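Long-range contacts in polyisoprenyl-teichoic acid--peptidoglycan teichoic acid transferase TagV (Bacillus subtilis, PDB 6UF3), which belongs to the LytR-CpsA-Psr family of bacterial cell-envelope proteins and is probably a transferase: residues Ile8-Ile13 with Lys90-Asp95; Lys22-Ser27 with Ile64-Ser69; Leu28-Leu33 with Leu84-Asp89; Arg47-Gln52 with Tyr237-Asp242; Val51-Asp56 with Val77-Asn82. One frame throughout, in Å; residues are numbered along the deposited sequence.

Contact 1: residues Ile8-Ile13 with Lys90-Asp95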
# COMPACT_ATOMS: atom_id res chain seq x y z
N ILE A 8 -5.89 -4.54 5.98
CA ILE A 8 -6.05 -4.27 4.55
C ILE A 8 -4.68 -4.33 3.90
O ILE A 8 -3.72 -3.74 4.40
CB ILE A 8 -6.68 -2.88 4.28
CG1 ILE A 8 -7.93 -2.65 5.12
CG2 ILE A 8 -6.99 -2.74 2.78
CD1 ILE A 8 -8.45 -1.22 5.01
N LEU A 9 -4.58 -5.05 2.78
CA LEU A 9 -3.40 -4.99 1.93
C LEU A 9 -3.73 -4.14 0.71
O LEU A 9 -4.68 -4.44 -0.03
CB LEU A 9 -2.94 -6.38 1.49
CG LEU A 9 -1.83 -6.40 0.41
CD1 LEU A 9 -0.52 -5.76 0.91
CD2 LEU A 9 -1.54 -7.84 -0.09
N PHE A 10 -2.94 -3.09 0.49
CA PHE A 10 -3.03 -2.23 -0.67
C PHE A 10 -1.94 -2.64 -1.65
O PHE A 10 -0.75 -2.64 -1.31
CB PHE A 10 -2.84 -0.76 -0.28
CG PHE A 10 -3.96 -0.21 0.57
CD1 PHE A 10 -3.91 -0.32 1.96
CD2 PHE A 10 -5.03 0.44 -0.02
CE1 PHE A 10 -4.93 0.20 2.74
CE2 PHE A 10 -6.06 0.95 0.76
CZ PHE A 10 -6.00 0.83 2.14
N MET A 11 -2.35 -2.98 -2.87
CA MET A 11 -1.45 -3.41 -3.94
C MET A 11 -1.53 -2.39 -5.07
O MET A 11 -2.63 -2.09 -5.57
CB MET A 11 -1.84 -4.81 -4.45
CG MET A 11 -1.57 -5.91 -3.43
SD MET A 11 -2.44 -7.45 -3.81
CE MET A 11 -4.08 -7.06 -3.19
N GLY A 12 -0.38 -1.82 -5.43
CA GLY A 12 -0.26 -0.99 -6.62
C GLY A 12 0.49 -1.75 -7.70
O GLY A 12 1.58 -2.27 -7.45
N ILE A 13 -0.12 -1.83 -8.89
CA ILE A 13 0.44 -2.57 -10.01
C ILE A 13 0.37 -1.73 -11.28
O ILE A 13 -0.31 -0.71 -11.34
CB ILE A 13 -0.27 -3.92 -10.22
CG1 ILE A 13 -1.70 -3.68 -10.69
CG2 ILE A 13 -0.26 -4.76 -8.95
CD1 ILE A 13 -2.42 -4.95 -11.05
N LYS A 90 -8.87 -7.75 4.12
CA LYS A 90 -9.35 -6.97 2.99
C LYS A 90 -8.19 -6.66 2.06
O LYS A 90 -7.04 -6.56 2.49
CB LYS A 90 -10.01 -5.63 3.44
CG LYS A 90 -11.22 -5.82 4.32
CD LYS A 90 -12.35 -6.50 3.54
CE LYS A 90 -13.66 -6.45 4.32
NZ LYS A 90 -14.83 -7.03 3.60
N TYR A 91 -8.51 -6.48 0.78
CA TYR A 91 -7.51 -6.10 -0.20
C TYR A 91 -8.06 -4.99 -1.08
O TYR A 91 -9.27 -4.88 -1.30
CB TYR A 91 -7.06 -7.30 -1.08
CG TYR A 91 -8.18 -7.94 -1.85
CD1 TYR A 91 -8.56 -7.47 -3.10
CD2 TYR A 91 -8.89 -9.01 -1.31
CE1 TYR A 91 -9.60 -8.05 -3.80
CE2 TYR A 91 -9.93 -9.59 -2.00
CZ TYR A 91 -10.28 -9.11 -3.23
OH TYR A 91 -11.32 -9.69 -3.90
N VAL A 92 -7.14 -4.16 -1.56
CA VAL A 92 -7.41 -3.11 -2.53
C VAL A 92 -6.30 -3.19 -3.57
O VAL A 92 -5.13 -3.07 -3.21
CB VAL A 92 -7.44 -1.71 -1.89
CG1 VAL A 92 -7.58 -0.64 -2.97
CG2 VAL A 92 -8.55 -1.61 -0.86
N THR A 93 -6.65 -3.39 -4.83
CA THR A 93 -5.67 -3.39 -5.91
C THR A 93 -5.97 -2.21 -6.83
O THR A 93 -7.14 -1.95 -7.15
CB THR A 93 -5.70 -4.69 -6.73
OG1 THR A 93 -5.61 -5.82 -5.87
CG2 THR A 93 -4.52 -4.73 -7.71
N VAL A 94 -4.93 -1.51 -7.26
CA VAL A 94 -5.11 -0.42 -8.22
C VAL A 94 -3.98 -0.45 -9.24
O VAL A 94 -2.81 -0.66 -8.88
CB VAL A 94 -5.22 0.93 -7.48
CG1 VAL A 94 -3.87 1.45 -6.96
CG2 VAL A 94 -5.91 1.92 -8.35
N ASP A 95 -4.33 -0.31 -10.53
CA ASP A 95 -3.33 -0.15 -11.57
C ASP A 95 -3.16 1.36 -11.81
O ASP A 95 -3.70 2.18 -11.07
CB ASP A 95 -3.65 -0.99 -12.82
CG ASP A 95 -4.82 -0.46 -13.64
OD1 ASP A 95 -5.55 0.43 -13.15
OD2 ASP A 95 -4.98 -0.95 -14.78
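The carbonyl O of Val-92 receives the shortest polar bond between the strands, from Met-11 N at 2.8 Å, nearly along the C=O axis, and also meets the CA-H of Phe-10. Four more backbone bonds, from Leu-9 N to Lys-90 O through to Ile-13 N to Val-94 O, complete a parallel ladder in the central mixed sheet. On one face of the sheet the Phe-10 ring lies alongside Val-92, with CD2 of Phe-10 3.7 Å from CB of Val-92, while CG2 of Ile-8 sits over one face of the ring. On the other face Met-11 bends at chi3 (-80°), which carries CE across to CB of Tyr-91 (3.7 Å) and to OG1 of Thr-93 (3.3 Å). Thr-76 of helix 72-84 covers Met-11 on this side. The OG1 of Thr-93 is buried without a polar partner, and what it meets across the contact is the CE methyl and, farther off, the sulfur of Met-11, so cohesion on this face comes from apolar packing, and polar pairing between the two strands is left to the backbone.

Contact 2: residues Lys22-Ser27 with Ile64-Ser69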
# COMPACT_ATOMS: atom_id res chain seq x y z
N LYS A 22 -0.00 -12.44 -14.63
CA LYS A 22 -0.21 -11.08 -14.15
C LYS A 22 1.14 -10.36 -14.07
O LYS A 22 2.20 -10.96 -14.20
CB LYS A 22 -0.90 -11.06 -12.77
CG LYS A 22 -2.01 -12.09 -12.60
CD LYS A 22 -3.38 -11.43 -12.56
CE LYS A 22 -4.49 -12.44 -12.83
NZ LYS A 22 -5.78 -11.79 -13.16
N GLY A 23 1.08 -9.04 -13.83
CA GLY A 23 2.30 -8.25 -13.70
C GLY A 23 2.86 -8.29 -12.29
O GLY A 23 2.22 -8.75 -11.35
N ARG A 24 4.09 -7.79 -12.15
CA ARG A 24 4.66 -7.64 -10.81
C ARG A 24 4.01 -6.47 -10.08
O ARG A 24 3.62 -5.47 -10.69
CB ARG A 24 6.17 -7.43 -10.89
CG ARG A 24 6.91 -8.59 -11.55
CD ARG A 24 8.34 -8.21 -11.89
NE ARG A 24 9.24 -8.46 -10.77
CZ ARG A 24 9.94 -9.58 -10.61
NH1 ARG A 24 9.85 -10.55 -11.52
NH2 ARG A 24 10.73 -9.72 -9.56
N SER A 25 3.89 -6.60 -8.77
CA SER A 25 3.38 -5.48 -7.98
C SER A 25 4.49 -4.46 -7.78
O SER A 25 5.68 -4.79 -7.74
CB SER A 25 2.82 -5.97 -6.64
OG SER A 25 3.81 -6.64 -5.88
N ASP A 26 4.10 -3.19 -7.72
CA ASP A 26 5.06 -2.13 -7.46
C ASP A 26 4.95 -1.59 -6.05
O ASP A 26 5.95 -1.13 -5.49
CB ASP A 26 4.88 -0.98 -8.46
CG ASP A 26 5.16 -1.41 -9.89
OD1 ASP A 26 4.24 -1.30 -10.74
OD2 ASP A 26 6.30 -1.85 -10.17
N SER A 27 3.76 -1.65 -5.46
CA SER A 27 3.53 -1.06 -4.15
C SER A 27 2.79 -2.07 -3.29
O SER A 27 1.81 -2.66 -3.75
CB SER A 27 2.73 0.24 -4.29
OG SER A 27 2.50 0.84 -3.02
N ILE A 64 9.37 -10.29 -3.35
CA ILE A 64 7.94 -10.39 -3.05
C ILE A 64 7.10 -9.83 -4.20
O ILE A 64 5.96 -10.28 -4.42
CB ILE A 64 7.61 -9.70 -1.71
CG1 ILE A 64 6.19 -10.06 -1.28
CG2 ILE A 64 7.83 -8.19 -1.78
CD1 ILE A 64 5.89 -9.76 0.19
N ASN A 65 7.65 -8.90 -4.99
CA ASN A 65 6.85 -8.33 -6.07
C ASN A 65 6.55 -9.33 -7.17
O ASN A 65 5.63 -9.11 -7.96
CB ASN A 65 7.54 -7.08 -6.64
CG ASN A 65 8.82 -7.39 -7.38
OD1 ASN A 65 9.33 -8.50 -7.35
ND2 ASN A 65 9.36 -6.38 -8.05
N ALA A 66 7.28 -10.45 -7.22
CA ALA A 66 6.97 -11.48 -8.20
C ALA A 66 5.72 -12.27 -7.83
O ALA A 66 5.17 -12.96 -8.70
CB ALA A 66 8.15 -12.44 -8.37
N ALA A 67 5.24 -12.18 -6.58
CA ALA A 67 4.08 -12.98 -6.19
C ALA A 67 2.87 -12.69 -7.07
O ALA A 67 2.15 -13.60 -7.47
CB ALA A 67 3.73 -12.74 -4.72
N TYR A 68 2.62 -11.41 -7.35
CA TYR A 68 1.46 -11.06 -8.17
C TYR A 68 1.60 -11.62 -9.57
O TYR A 68 0.59 -11.96 -10.21
CB TYR A 68 1.28 -9.54 -8.21
CG TYR A 68 -0.14 -9.09 -8.53
CD1 TYR A 68 -0.54 -8.92 -9.84
CD2 TYR A 68 -1.05 -8.81 -7.52
CE1 TYR A 68 -1.83 -8.52 -10.15
CE2 TYR A 68 -2.35 -8.40 -7.82
CZ TYR A 68 -2.73 -8.25 -9.14
OH TYR A 68 -4.01 -7.84 -9.46
N SER A 69 2.83 -11.74 -10.06
CA SER A 69 3.06 -12.30 -11.38
C SER A 69 3.03 -13.82 -11.38
O SER A 69 3.13 -14.42 -12.45
CB SER A 69 4.41 -11.83 -11.92
OG SER A 69 5.45 -12.54 -11.28
O HOH W 1 3.47 -9.33 -5.29
O HOH W 2 7.91 -3.90 -9.03
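Ser-25 N donates to Asn-65 O at 3.2 Å, in the carbonyl plane and on a lone pair, the one direct backbone bond between residues 22-27 and 64-69. Two waters extend it. One links Ser-25 OG, Ile-64 O and Tyr-68 N; its bond to Ile-64 O is 2.8 Å, with the water as donor. The other donates to Ser-25 O (2.7 Å) and Asp-26 OD2 and accepts from Asn-65 ND2. The Asn-65 amide is thus held at its nitrogen, while its OD1 takes a weak bond from Arg-24 NH2 at 2.9 Å. Guanidinium and amide planes stand 85° apart, and CB of Ala-66 lies over one face of the guanidinium, offset toward its rim. Farther along, the Tyr-68 ring, with CG anti to the backbone N (chi1 -157°), receives Gly-23 O at its edge, 3.2 Å from CD1 of Tyr-68. CB of Lys-22 approaches the same CD1 at 3.6 Å. Ser-69 OG turns back to Ala-66 O (2.6 Å) within its own segment, and its CB packs on Lys-22 O. Tyr-68 also touches Met-11 and Ile-13, which joins this loop to the end of the central sheet. Because most of the polar links use backbone atoms or ordered water, the match depends on the course of the two chains more than on charge pairing; the arginine, on the exposed side, adds a weak bond.

Contact 3: residues Leu28-Leu33 with Leu84-Asp89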
# COMPACT_ATOMS: atom_id res chain seq x y z
N LEU A 28 3.27 -2.27 -2.06
CA LEU A 28 2.63 -3.18 -1.10
C LEU A 28 2.58 -2.48 0.24
O LEU A 28 3.62 -2.30 0.88
CB LEU A 28 3.40 -4.49 -0.96
CG LEU A 28 3.41 -5.44 -2.16
CD1 LEU A 28 4.32 -6.59 -1.83
CD2 LEU A 28 2.02 -5.94 -2.52
N ILE A 29 1.38 -2.12 0.70
CA ILE A 29 1.22 -1.46 1.99
C ILE A 29 0.15 -2.17 2.79
O ILE A 29 -0.97 -2.36 2.31
CB ILE A 29 0.85 0.03 1.82
CG1 ILE A 29 1.93 0.76 1.02
CG2 ILE A 29 0.70 0.66 3.21
CD1 ILE A 29 1.53 2.14 0.53
N VAL A 30 0.47 -2.54 4.02
CA VAL A 30 -0.47 -3.18 4.94
C VAL A 30 -0.89 -2.16 5.98
O VAL A 30 -0.04 -1.46 6.55
CB VAL A 30 0.17 -4.40 5.61
CG1 VAL A 30 -0.71 -4.93 6.73
CG2 VAL A 30 0.39 -5.50 4.55
N VAL A 31 -2.19 -2.05 6.21
CA VAL A 31 -2.74 -1.24 7.30
C VAL A 31 -3.52 -2.16 8.22
O VAL A 31 -4.31 -2.98 7.75
CB VAL A 31 -3.64 -0.11 6.76
CG1 VAL A 31 -4.32 0.65 7.92
CG2 VAL A 31 -2.84 0.84 5.89
N THR A 32 -3.28 -2.06 9.53
CA THR A 32 -4.09 -2.78 10.50
C THR A 32 -4.94 -1.76 11.27
O THR A 32 -4.50 -0.64 11.52
CB THR A 32 -3.24 -3.63 11.46
OG1 THR A 32 -2.25 -2.82 12.10
CG2 THR A 32 -2.52 -4.74 10.69
N LEU A 33 -6.17 -2.15 11.58
CA LEU A 33 -7.14 -1.23 12.18
C LEU A 33 -7.76 -1.88 13.41
O LEU A 33 -8.11 -3.06 13.40
CB LEU A 33 -8.24 -0.86 11.16
CG LEU A 33 -7.83 -0.15 9.86
CD1 LEU A 33 -7.53 -1.16 8.74
CD2 LEU A 33 -8.90 0.81 9.41
N LEU A 84 4.14 -11.78 7.24
CA LEU A 84 3.83 -11.01 8.44
C LEU A 84 3.16 -11.83 9.52
O LEU A 84 2.95 -11.31 10.63
CB LEU A 84 2.92 -9.82 8.09
CG LEU A 84 3.51 -8.80 7.11
CD1 LEU A 84 2.51 -7.66 6.78
CD2 LEU A 84 4.83 -8.26 7.64
N GLN A 85 2.81 -13.08 9.23
CA GLN A 85 2.16 -13.97 10.18
C GLN A 85 0.91 -13.32 10.77
O GLN A 85 0.66 -13.36 11.97
CB GLN A 85 3.13 -14.42 11.28
CG GLN A 85 4.13 -15.43 10.78
CD GLN A 85 3.48 -16.74 10.41
OE1 GLN A 85 3.04 -17.49 11.29
NE2 GLN A 85 3.42 -17.04 9.12
N ILE A 86 0.14 -12.68 9.90
CA ILE A 86 -1.18 -12.14 10.25
C ILE A 86 -2.14 -12.48 9.13
O ILE A 86 -1.74 -12.72 7.99
CB ILE A 86 -1.15 -10.62 10.49
CG1 ILE A 86 -0.63 -9.86 9.26
CG2 ILE A 86 -0.37 -10.28 11.77
CD1 ILE A 86 -1.12 -8.41 9.18
N PRO A 87 -3.44 -12.52 9.43
CA PRO A 87 -4.42 -12.61 8.35
C PRO A 87 -4.58 -11.28 7.65
O PRO A 87 -4.47 -10.21 8.26
CB PRO A 87 -5.70 -13.02 9.08
CG PRO A 87 -5.52 -12.59 10.47
CD PRO A 87 -4.05 -12.60 10.76
N ILE A 88 -4.85 -11.35 6.34
CA ILE A 88 -5.14 -10.17 5.52
C ILE A 88 -6.63 -10.25 5.20
O ILE A 88 -7.06 -11.03 4.36
CB ILE A 88 -4.28 -10.12 4.24
CG1 ILE A 88 -2.81 -9.83 4.55
CG2 ILE A 88 -4.85 -9.09 3.25
CD1 ILE A 88 -2.56 -8.52 5.31
N ASP A 89 -7.43 -9.43 5.88
CA ASP A 89 -8.87 -9.57 5.75
C ASP A 89 -9.39 -8.92 4.47
O ASP A 89 -10.29 -9.47 3.81
CB ASP A 89 -9.55 -8.96 6.98
CG ASP A 89 -9.05 -9.59 8.27
OD1 ASP A 89 -9.38 -10.78 8.52
OD2 ASP A 89 -8.30 -8.93 9.01
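Val-30 and Leu-84 meet tip to tip where the end of helix 72-84 and the loop after it, on the way to strand 90-94, pack on one face of the central mixed sheet of this alpha/beta fold. Here the packing is close: CG2 of Val-30 lies 3.8 Å from CD1 of Leu-84, which also reaches the CB of Val-30. Toward Ile-86 and Ile-88 the fit becomes looser. Val-30 CG1, placed anti to the backbone N (chi1 170°), faces the CD1 methyls of both isoleucines at 4.3 Å. The hydroxyl of Thr-32 is engaged by His-256 ND1, and helix 243-257 also covers Ile-86 through Gln-254 and Leu-257. The chain between the contacting residues turns outward: Gln-85 leaves the helix with positive phi, and both it and Pro-87 are partly exposed. All five touching residues are buried, and every contact between them is apolar. CG2 of Thr-32 adds a further methyl contact, 4.2 Å from CD1 of Ile-86.

Contact 4: residues Arg47-Gln52 with Tyr237-Asp242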
# COMPACT_ATOMS: atom_id res chain seq x y z
N ARG A 47 9.62 -3.73 -2.60
CA ARG A 47 9.28 -4.62 -3.71
C ARG A 47 10.30 -5.74 -3.88
O ARG A 47 9.97 -6.82 -4.40
CB ARG A 47 9.18 -3.82 -5.01
N ASP A 48 11.54 -5.51 -3.45
CA ASP A 48 12.62 -6.49 -3.60
C ASP A 48 12.80 -7.37 -2.37
O ASP A 48 13.80 -8.09 -2.29
CB ASP A 48 13.93 -5.79 -3.93
CG ASP A 48 13.85 -4.96 -5.20
OD1 ASP A 48 13.68 -5.55 -6.28
OD2 ASP A 48 13.95 -3.71 -5.11
N THR A 49 11.87 -7.34 -1.41
CA THR A 49 12.04 -8.13 -0.20
C THR A 49 12.12 -9.62 -0.54
O THR A 49 11.24 -10.17 -1.20
CB THR A 49 10.91 -7.88 0.79
OG1 THR A 49 10.81 -6.47 1.05
CG2 THR A 49 11.19 -8.58 2.12
N ARG A 50 13.19 -10.26 -0.08
CA ARG A 50 13.46 -11.68 -0.37
C ARG A 50 12.60 -12.55 0.55
O ARG A 50 12.79 -12.56 1.77
CB ARG A 50 14.94 -11.96 -0.20
CG ARG A 50 15.38 -13.38 -0.58
CD ARG A 50 16.89 -13.41 -0.75
NE ARG A 50 17.44 -14.77 -0.87
CZ ARG A 50 17.98 -15.45 0.13
NH1 ARG A 50 18.05 -14.91 1.34
NH2 ARG A 50 18.46 -16.67 -0.06
N VAL A 51 11.66 -13.31 -0.03
CA VAL A 51 10.68 -14.07 0.72
C VAL A 51 10.41 -15.39 0.01
O VAL A 51 10.68 -15.55 -1.18
CB VAL A 51 9.33 -13.33 0.89
CG1 VAL A 51 9.52 -11.99 1.59
CG2 VAL A 51 8.65 -13.15 -0.47
N GLN A 52 9.86 -16.34 0.77
CA GLN A 52 9.32 -17.56 0.18
C GLN A 52 7.90 -17.28 -0.31
O GLN A 52 7.06 -16.79 0.45
CB GLN A 52 9.33 -18.71 1.18
CG GLN A 52 9.04 -20.07 0.55
CD GLN A 52 10.24 -20.65 -0.19
OE1 GLN A 52 11.38 -20.51 0.25
NE2 GLN A 52 9.98 -21.31 -1.31
N TYR A 237 19.75 -7.67 -7.16
CA TYR A 237 19.49 -6.96 -5.91
C TYR A 237 18.29 -7.56 -5.19
O TYR A 237 17.21 -7.71 -5.77
CB TYR A 237 19.25 -5.47 -6.15
CG TYR A 237 18.80 -4.77 -4.88
CD1 TYR A 237 19.73 -4.37 -3.93
CD2 TYR A 237 17.45 -4.53 -4.63
CE1 TYR A 237 19.34 -3.74 -2.77
CE2 TYR A 237 17.04 -3.91 -3.46
CZ TYR A 237 18.00 -3.52 -2.53
OH TYR A 237 17.62 -2.89 -1.36
N TYR A 238 18.47 -7.83 -3.90
CA TYR A 238 17.39 -8.20 -2.99
C TYR A 238 17.46 -7.33 -1.74
O TYR A 238 18.52 -6.85 -1.36
CB TYR A 238 17.49 -9.65 -2.56
CG TYR A 238 17.25 -10.64 -3.66
CD1 TYR A 238 18.30 -11.08 -4.46
CD2 TYR A 238 15.98 -11.16 -3.89
CE1 TYR A 238 18.08 -11.99 -5.47
CE2 TYR A 238 15.76 -12.07 -4.89
CZ TYR A 238 16.80 -12.48 -5.68
OH TYR A 238 16.58 -13.39 -6.68
N PHE A 239 16.31 -7.16 -1.10
CA PHE A 239 16.26 -6.59 0.24
C PHE A 239 16.04 -7.73 1.22
O PHE A 239 14.97 -8.34 1.24
CB PHE A 239 15.15 -5.55 0.36
CG PHE A 239 15.14 -4.83 1.68
CD1 PHE A 239 16.21 -4.04 2.05
CD2 PHE A 239 14.06 -4.94 2.54
CE1 PHE A 239 16.21 -3.36 3.27
CE2 PHE A 239 14.05 -4.26 3.76
CZ PHE A 239 15.12 -3.47 4.12
N GLU A 240 17.06 -8.02 2.03
CA GLU A 240 16.96 -9.14 2.96
C GLU A 240 16.41 -8.64 4.29
O GLU A 240 17.05 -7.79 4.93
CB GLU A 240 18.32 -9.79 3.17
CG GLU A 240 18.32 -10.93 4.17
CD GLU A 240 17.60 -12.18 3.69
OE1 GLU A 240 17.25 -12.27 2.49
OE2 GLU A 240 17.40 -13.07 4.53
N PRO A 241 15.25 -9.12 4.73
CA PRO A 241 14.65 -8.62 5.97
C PRO A 241 15.43 -9.08 7.20
O PRO A 241 15.85 -10.23 7.30
CB PRO A 241 13.24 -9.22 5.96
CG PRO A 241 13.37 -10.45 5.03
CD PRO A 241 14.35 -10.03 3.99
N ASP A 242 15.58 -8.16 8.14
CA ASP A 242 16.16 -8.47 9.44
C ASP A 242 15.21 -9.34 10.25
O ASP A 242 14.04 -8.99 10.46
CB ASP A 242 16.47 -7.16 10.16
CG ASP A 242 17.17 -7.36 11.48
OD1 ASP A 242 16.53 -7.86 12.43
OD2 ASP A 242 18.37 -7.00 11.58
O HOH W 3 15.10 -13.99 3.22
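The ring of Tyr-237 presents its edge to Asp-48, with CG of the aspartate in the ring plane and the carboxylate turned 87° to it; OD2 of Asp-48 lies 3.5 Å from CE2 of Tyr-237. Tyr-238 is met differently: the CD of Arg-50 lies over one face of its ring, and the guanidinium plane is inclined by 75°. The ring of Phe-239 has OG1 of Thr-49 at its edge, a hydroxyl that is hydrogen-bonded to Pro-46 O. These rings belong to strand 236-241 of a two-stranded antiparallel hairpin, which attaches to residues 47-52 through a single beta bridge between Thr-49 and Phe-239. Phe-239 N donates to Asp-48 O and Arg-50 N to Phe-239 O, both at 2.9 Å. Arg-50 extends from CG to NE with CG anti to the backbone N (chi1 -175°) and crosses Glu-240, whose chain bends at chi2 to bring OE1 near. The resulting salt bridge lies in the guanidinium plane, but reaches the glutamate from above its carboxylate plane. Asp-48 OD1 forms a salt bridge with Lys-63, and Tyr-237 OH bonds to Asp-228 of the other hairpin strand. Thr-49 and Pro-241 both pack against Phe-83 of helix 72-84. In the bridge between Arg-50 and Glu-240, Arg-50 NH1 stands 3.0 Å from Glu-240 OE1.

Contact 5: residues Val51-Asp56 with Val77-Asn82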
# COMPACT_ATOMS: atom_id res chain seq x y z
N VAL A 51 11.66 -13.31 -0.03
CA VAL A 51 10.68 -14.07 0.72
C VAL A 51 10.41 -15.39 0.01
O VAL A 51 10.68 -15.55 -1.18
CB VAL A 51 9.33 -13.33 0.89
CG1 VAL A 51 9.52 -11.99 1.59
CG2 VAL A 51 8.65 -13.15 -0.47
N GLN A 52 9.86 -16.34 0.77
CA GLN A 52 9.32 -17.56 0.18
C GLN A 52 7.90 -17.28 -0.31
O GLN A 52 7.06 -16.79 0.45
CB GLN A 52 9.33 -18.71 1.18
CG GLN A 52 9.04 -20.07 0.55
CD GLN A 52 10.24 -20.65 -0.19
OE1 GLN A 52 11.38 -20.51 0.25
NE2 GLN A 52 9.98 -21.31 -1.31
N LEU A 53 7.63 -17.59 -1.57
CA LEU A 53 6.27 -17.40 -2.08
C LEU A 53 5.34 -18.40 -1.41
O LEU A 53 5.71 -19.55 -1.17
CB LEU A 53 6.23 -17.61 -3.60
CG LEU A 53 7.04 -16.59 -4.40
CD1 LEU A 53 6.84 -16.80 -5.90
CD2 LEU A 53 6.66 -15.18 -3.99
N ALA A 54 4.11 -17.96 -1.11
CA ALA A 54 3.16 -18.86 -0.48
C ALA A 54 2.95 -20.10 -1.33
O ALA A 54 2.78 -20.01 -2.55
CB ALA A 54 1.83 -18.14 -0.27
N GLY A 55 2.99 -21.27 -0.68
CA GLY A 55 2.77 -22.52 -1.37
C GLY A 55 3.98 -23.08 -2.08
O GLY A 55 3.87 -24.17 -2.68
N ASP A 56 5.11 -22.39 -2.06
CA ASP A 56 6.32 -22.84 -2.75
C ASP A 56 7.23 -23.53 -1.74
O ASP A 56 8.20 -22.96 -1.25
CB ASP A 56 7.02 -21.68 -3.44
CG ASP A 56 8.19 -22.13 -4.29
OD1 ASP A 56 8.28 -23.35 -4.57
OD2 ASP A 56 9.00 -21.27 -4.68
N VAL A 77 -1.56 -11.88 -1.60
CA VAL A 77 -2.18 -11.85 -0.27
C VAL A 77 -1.62 -12.95 0.61
O VAL A 77 -1.23 -12.71 1.76
CB VAL A 77 -3.71 -11.95 -0.38
CG1 VAL A 77 -4.30 -12.23 1.00
CG2 VAL A 77 -4.29 -10.65 -0.96
N GLU A 78 -1.55 -14.17 0.09
CA GLU A 78 -1.08 -15.27 0.91
C GLU A 78 0.41 -15.14 1.23
O GLU A 78 0.86 -15.52 2.32
CB GLU A 78 -1.36 -16.60 0.22
CG GLU A 78 -1.61 -17.74 1.18
CD GLU A 78 -1.66 -19.09 0.49
OE1 GLU A 78 -1.53 -19.15 -0.75
OE2 GLU A 78 -1.83 -20.11 1.20
N THR A 79 1.20 -14.63 0.28
CA THR A 79 2.62 -14.43 0.55
C THR A 79 2.83 -13.38 1.64
O THR A 79 3.68 -13.56 2.52
CB THR A 79 3.34 -14.05 -0.74
OG1 THR A 79 3.22 -15.12 -1.68
CG2 THR A 79 4.83 -13.79 -0.48
N VAL A 80 2.03 -12.31 1.62
CA VAL A 80 2.12 -11.30 2.68
C VAL A 80 1.64 -11.87 4.01
O VAL A 80 2.25 -11.60 5.06
CB VAL A 80 1.32 -10.05 2.26
CG1 VAL A 80 1.16 -9.09 3.46
CG2 VAL A 80 2.03 -9.35 1.12
N GLU A 81 0.55 -12.64 4.00
CA GLU A 81 0.10 -13.30 5.23
C GLU A 81 1.21 -14.15 5.85
O GLU A 81 1.45 -14.11 7.06
CB GLU A 81 -1.13 -14.18 4.93
CG GLU A 81 -2.41 -13.36 4.75
CD GLU A 81 -3.63 -14.22 4.44
OE1 GLU A 81 -3.50 -15.26 3.75
OE2 GLU A 81 -4.74 -13.86 4.90
N ASN A 82 1.90 -14.94 5.03
CA ASN A 82 2.96 -15.79 5.55
C ASN A 82 4.13 -14.96 6.06
O ASN A 82 4.74 -15.30 7.09
CB ASN A 82 3.43 -16.75 4.45
CG ASN A 82 2.42 -17.83 4.15
OD1 ASN A 82 1.38 -17.92 4.81
ND2 ASN A 82 2.71 -18.67 3.15
O HOH W 4 6.14 -15.12 2.58
O HOH W 5 5.46 -18.50 2.22
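Ala-54 N donates to OG1 of Thr-79 at 3.0 Å with an N-H...O angle of 176°, the one direct hydrogen bond between loop and helix. The hydroxyl in turn bonds to Glu-75 O one helical turn earlier, so two groups fix its rotation. Waters supply the remaining polar links: one donates to both Gln-52 O and Thr-79 O, and another donates to Gln-52 O while accepting from Asn-82 ND2 at 2.9 Å. Gln-52 O is therefore gripped by two waters. The loop here forms a type II beta turn from Leu-53 to Asp-56, closed by Asp-56 N on Leu-53 O, and lays its Ala-54 corner against helix 72-84. Van der Waals contact centres on that alanine. Its CB touches the side chains of both Glu-78 and Asn-82, 3.5 Å from OE1 of Glu-78 and 3.6 Å from ND2 of Asn-82. Thr-79 CG2, anti to the backbone N, is the other branch and meets CG2 of Val-51 at 3.9 Å.

Contacts 1 and 3 lie on neighbouring strands of the central sheet, centres 11 Å apart, joined by Phe-10 N to Ile-29 O at 2.8 Å. Contact 2 meets the same sheet at the other end of strand 25-34, where Gly-12 faces both Asp-26 and Ser-27 in a classic beta bulge. Helix 72-84 connects contact 5 with contact 1, since Val-77 and Val-80 pack on Leu-9, and with contact 3, where Glu-81 OE2 accepts from Ile-88 N. Contact 4 shares Val-51 and Gln-52 with contact 5 and reaches contact 2 through Asn-65 N and Arg-47 O (3.2 Å), but its centre is about 20 Å from that of contact 1.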